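Local coordinates for protein putative dimetal phosphatase (PDB 2NXF) that probably hydrolyses ADP-ribose, CDP-choline and related diphosphate compounds, with two metal ions held in a calcineurin-like phosphoesterase fold, at residues V5-L10 and R51-V56; D180-P185 and V195-G200. All coordinates share one frame; numbering follows the deposited sequence.

Contact 1 (V5-L10 and R51-V56)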
# COMPACT_ATOMS: atom_id res chain seq x y z
N VAL A 5 11.04 17.95 10.32
CA VAL A 5 9.71 18.44 10.62
C VAL A 5 8.83 17.29 11.12
O VAL A 5 7.96 17.49 11.99
CB VAL A 5 9.05 19.09 9.37
CG1 VAL A 5 7.63 19.56 9.66
CG2 VAL A 5 9.89 20.26 8.87
N PHE A 6 9.03 16.10 10.57
CA PHE A 6 8.20 14.95 10.88
C PHE A 6 8.96 13.67 10.57
O PHE A 6 9.75 13.64 9.63
CB PHE A 6 6.91 15.01 10.04
CG PHE A 6 5.82 14.07 10.50
CD1 PHE A 6 5.10 14.32 11.68
CD2 PHE A 6 5.48 12.96 9.74
CE1 PHE A 6 4.07 13.44 12.08
CE2 PHE A 6 4.46 12.08 10.14
CZ PHE A 6 3.76 12.32 11.32
N THR A 7 8.70 12.63 11.34
CA THR A 7 9.44 11.36 11.23
C THR A 7 8.43 10.22 11.34
O THR A 7 7.61 10.21 12.26
CB THR A 7 10.47 11.23 12.40
OG1 THR A 7 11.42 12.30 12.36
CG2 THR A 7 11.20 9.90 12.31
N PHE A 8 8.45 9.28 10.39
CA PHE A 8 7.45 8.20 10.43
C PHE A 8 8.04 6.88 9.96
O PHE A 8 8.93 6.87 9.12
CB PHE A 8 6.18 8.55 9.66
CG PHE A 8 6.39 8.79 8.18
CD1 PHE A 8 6.03 7.83 7.23
CD2 PHE A 8 6.90 10.01 7.73
CE1 PHE A 8 6.19 8.07 5.87
CE2 PHE A 8 7.09 10.27 6.37
CZ PHE A 8 6.73 9.30 5.45
N GLY A 9 7.56 5.78 10.52
CA GLY A 9 7.97 4.44 10.06
C GLY A 9 7.20 3.99 8.82
O GLY A 9 6.07 4.41 8.60
N LEU A 10 7.81 3.12 8.01
CA LEU A 10 7.17 2.54 6.80
C LEU A 10 7.46 1.06 6.72
O LEU A 10 8.60 0.64 6.93
CB LEU A 10 7.78 3.16 5.54
CG LEU A 10 7.42 4.60 5.25
CD1 LEU A 10 8.40 5.20 4.24
CD2 LEU A 10 5.97 4.66 4.74
N ARG A 51 11.85 7.46 18.26
CA ARG A 51 10.72 8.34 18.67
C ARG A 51 9.89 8.79 17.40
O ARG A 51 9.57 9.98 17.22
CB ARG A 51 11.22 9.52 19.56
CG ARG A 51 12.03 9.05 20.79
CD ARG A 51 12.27 10.18 21.80
NE ARG A 51 12.92 9.68 23.01
CZ ARG A 51 13.03 10.38 24.14
NH1 ARG A 51 13.65 9.83 25.18
NH2 ARG A 51 12.53 11.61 24.22
N VAL A 52 9.53 7.83 16.54
CA VAL A 52 8.72 8.17 15.31
C VAL A 52 7.36 8.74 15.72
O VAL A 52 6.82 8.37 16.76
CB VAL A 52 8.52 6.99 14.30
CG1 VAL A 52 9.86 6.37 13.89
CG2 VAL A 52 7.56 5.93 14.86
N GLN A 53 6.79 9.61 14.88
CA GLN A 53 5.53 10.26 15.22
C GLN A 53 4.31 9.48 14.76
O GLN A 53 3.20 9.71 15.25
CB GLN A 53 5.53 11.70 14.70
CG GLN A 53 6.44 12.61 15.50
CD GLN A 53 6.88 13.83 14.73
OE1 GLN A 53 7.82 13.77 13.94
NE2 GLN A 53 6.22 14.96 14.97
N CYS A 54 4.52 8.57 13.80
CA CYS A 54 3.49 7.61 13.37
C CYS A 54 4.15 6.53 12.52
O CYS A 54 5.35 6.57 12.27
CB CYS A 54 2.34 8.28 12.61
SG CYS A 54 2.72 8.81 10.92
N VAL A 55 3.35 5.53 12.14
CA VAL A 55 3.81 4.49 11.24
C VAL A 55 2.75 4.40 10.14
O VAL A 55 1.57 4.57 10.41
CB VAL A 55 3.93 3.12 11.98
CG1 VAL A 55 4.26 1.98 11.00
CG2 VAL A 55 5.00 3.21 13.12
N VAL A 56 3.19 4.18 8.91
CA VAL A 56 2.28 3.83 7.81
C VAL A 56 2.64 2.44 7.32
O VAL A 56 3.80 2.18 6.97
CB VAL A 56 2.34 4.83 6.64
CG1 VAL A 56 1.27 4.48 5.60
CG2 VAL A 56 2.17 6.28 7.12
O HOH W 1 10.37 14.55 13.64
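G9 and V56 join backbone to backbone, V56 N to G9 O at 2.9 Å, and G9 N reaches C54 O; these bonds pair two parallel strands of a beta-alpha-beta crossover, linked through helix 35-49, in one sheet of the metallophosphoesterase sandwich. Next to these bonds, Q53 grips T7 twice: Q53 N donates to T7 O at 2.8 Å, while Q53 OE1 takes T7 N at 3.0 Å in a more bent bond (133°). The F6 ring reaches both Q53 and C54, since its CG stands anti to the backbone N (chi1 -166°). Q53 CB lies 3.5 Å from F6 CE1, the amide plane turned 47° from the ring, and C54 SG comes in at the ring edge, 3.7 Å from F6 CZ. Cutting F6 back to an alanine is likely to leave C54 SG without the ring edge it meets and to open a gap beside Q53 CB. Farther along the same face, F8, L10 and V56 pack on F226 of strand 222-227 in the other sheet. On the opposite flank, strand 295-301 pairs with strand 6-11. At the Q53 end, a water bridges T7 OG1 and Q53 OE1, donating to Q53 OE1 over 2.7 Å.

Contact 2 (D180-P185 and V195-G200)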
# COMPACT_ATOMS: atom_id res chain seq x y z
N ASP A 180 -9.59 -18.89 -13.85
CA ASP A 180 -8.66 -18.41 -12.83
C ASP A 180 -8.14 -17.04 -13.21
O ASP A 180 -7.12 -16.90 -13.89
CB ASP A 180 -7.49 -19.38 -12.62
CG ASP A 180 -6.55 -18.94 -11.49
OD1 ASP A 180 -6.82 -17.91 -10.81
OD2 ASP A 180 -5.54 -19.63 -11.27
N LEU A 181 -8.84 -16.01 -12.73
CA LEU A 181 -8.51 -14.64 -13.08
C LEU A 181 -7.24 -14.09 -12.37
O LEU A 181 -6.86 -12.93 -12.58
CB LEU A 181 -9.73 -13.72 -12.90
CG LEU A 181 -10.83 -13.90 -13.96
CD1 LEU A 181 -12.15 -13.27 -13.51
CD2 LEU A 181 -10.41 -13.36 -15.32
N ASN A 182 -6.59 -14.92 -11.55
CA ASN A 182 -5.27 -14.56 -11.00
C ASN A 182 -4.16 -14.79 -12.03
O ASN A 182 -3.03 -14.33 -11.84
CB ASN A 182 -4.96 -15.35 -9.72
CG ASN A 182 -5.80 -14.89 -8.53
OD1 ASN A 182 -5.93 -13.70 -8.26
ND2 ASN A 182 -6.41 -15.86 -7.84
N LEU A 183 -4.48 -15.51 -13.09
CA LEU A 183 -3.50 -15.74 -14.17
C LEU A 183 -3.58 -14.58 -15.16
O LEU A 183 -4.66 -14.29 -15.68
CB LEU A 183 -3.75 -17.07 -14.89
CG LEU A 183 -3.67 -18.34 -14.04
CD1 LEU A 183 -4.02 -19.56 -14.87
CD2 LEU A 183 -2.28 -18.48 -13.40
N PRO A 184 -2.43 -13.93 -15.45
CA PRO A 184 -2.49 -12.75 -16.31
C PRO A 184 -2.84 -13.14 -17.74
O PRO A 184 -2.61 -14.29 -18.14
CB PRO A 184 -1.07 -12.19 -16.23
CG PRO A 184 -0.22 -13.36 -15.92
CD PRO A 184 -1.06 -14.23 -15.02
N PRO A 185 -3.44 -12.20 -18.50
CA PRO A 185 -3.90 -12.52 -19.86
C PRO A 185 -2.76 -12.65 -20.86
O PRO A 185 -2.94 -13.24 -21.91
CB PRO A 185 -4.76 -11.31 -20.22
CG PRO A 185 -4.17 -10.20 -19.45
CD PRO A 185 -3.77 -10.81 -18.13
N VAL A 195 -5.49 -8.67 -13.54
CA VAL A 195 -5.65 -9.89 -12.76
C VAL A 195 -6.49 -9.57 -11.53
O VAL A 195 -6.57 -8.41 -11.11
CB VAL A 195 -4.28 -10.48 -12.30
CG1 VAL A 195 -3.55 -11.08 -13.50
CG2 VAL A 195 -3.42 -9.43 -11.60
N LYS A 196 -7.10 -10.62 -10.97
CA LYS A 196 -8.04 -10.54 -9.85
C LYS A 196 -7.40 -10.02 -8.57
O LYS A 196 -8.08 -9.45 -7.70
CB LYS A 196 -8.61 -11.96 -9.63
CG LYS A 196 -9.73 -12.09 -8.65
CD LYS A 196 -10.17 -13.56 -8.59
CE LYS A 196 -10.94 -13.84 -7.32
NZ LYS A 196 -11.54 -15.22 -7.32
N PHE A 197 -6.08 -10.20 -8.43
CA PHE A 197 -5.40 -9.72 -7.22
C PHE A 197 -5.02 -8.23 -7.27
O PHE A 197 -4.42 -7.72 -6.33
CB PHE A 197 -4.23 -10.61 -6.83
CG PHE A 197 -3.14 -10.74 -7.86
CD1 PHE A 197 -2.13 -9.76 -7.97
CD2 PHE A 197 -3.05 -11.88 -8.67
CE1 PHE A 197 -1.07 -9.90 -8.88
CE2 PHE A 197 -1.98 -12.04 -9.60
CZ PHE A 197 -1.00 -11.05 -9.70
N ASN A 198 -5.36 -7.56 -8.37
CA ASN A 198 -5.23 -6.12 -8.48
C ASN A 198 -6.59 -5.42 -8.47
O ASN A 198 -7.64 -6.05 -8.30
CB ASN A 198 -4.42 -5.72 -9.73
CG ASN A 198 -2.99 -6.18 -9.65
OD1 ASN A 198 -2.44 -6.37 -8.55
ND2 ASN A 198 -2.35 -6.31 -10.81
N GLY A 199 -6.56 -4.12 -8.67
CA GLY A 199 -7.76 -3.31 -8.63
C GLY A 199 -7.44 -1.94 -9.15
O GLY A 199 -6.30 -1.66 -9.56
N GLY A 200 -8.45 -1.09 -9.14
CA GLY A 200 -8.27 0.28 -9.58
C GLY A 200 -8.97 1.30 -8.71
O GLY A 200 -9.62 0.97 -7.70
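N182 lies against the edge of the F197 ring, where two parts of the long loop between helices 162-174 and 203-219 meet, each folded into a type I beta turn: D180 to L183 and V195 to N198. Starting at its root, N182 CB is 4.1 Å from F197 CD2, and N182 CG keeps about the same distance from that atom. The tip then closes in: N182 OD1 sits 3.4 Å from F197 CD2, in the plane of the ring, and also touches K196 CB. The N182 amide is turned only 28° from the ring plane. The carbonyl N182 O meets the next edge atom, F197 CE2, at 3.4 Å, so two oxygens face neighbouring C-H groups of one ring. With CG between its backbone N and carbonyl carbon (chi1 60°), F197 carries the ring back over V195, whose CG2 lies over the ring centre; V195 CG1 goes instead to P184 CA, 3.4 Å away. One backbone bond, K196 N to L181 O at 2.8 Å, ties the turns together, its donor 48° out of the carbonyl plane. Within the first turn, D180 OD1 accepts from N182 N, an Asx turn. Outward, L181 rests on L171 and T172 of helix 162-174, W243 NE1 donates to V195 O, and F197 packs on Y100 and the zinc ligand N96, both of helix 96-101, which sets this loop beside the metal site.

Overall arrangement
Contacts 1 and 2 lie on opposite sides of the chain's centre, their own centres 33 Å apart and their nearest atoms about 18 Å apart, so they do not touch. They relate to the dinuclear zinc site differently. Contact 1 belongs to the sheet: strands 6-11 and 54-57 run on toward the metal ligands D13, Q15 and D60, yet the side chain of V56 is still about 10 Å from that of H228. Contact 2 lies in the long loop between helices 162-174 and 203-219, beside the site: the F197 side chain comes within about 4 Å of the side chains of N96 and H265, and about 6 Å from a zinc ion. A bound phosphate, about 5 Å from the F197 side chain, may mark the pocket, though it probably comes from the crystallisation liquor.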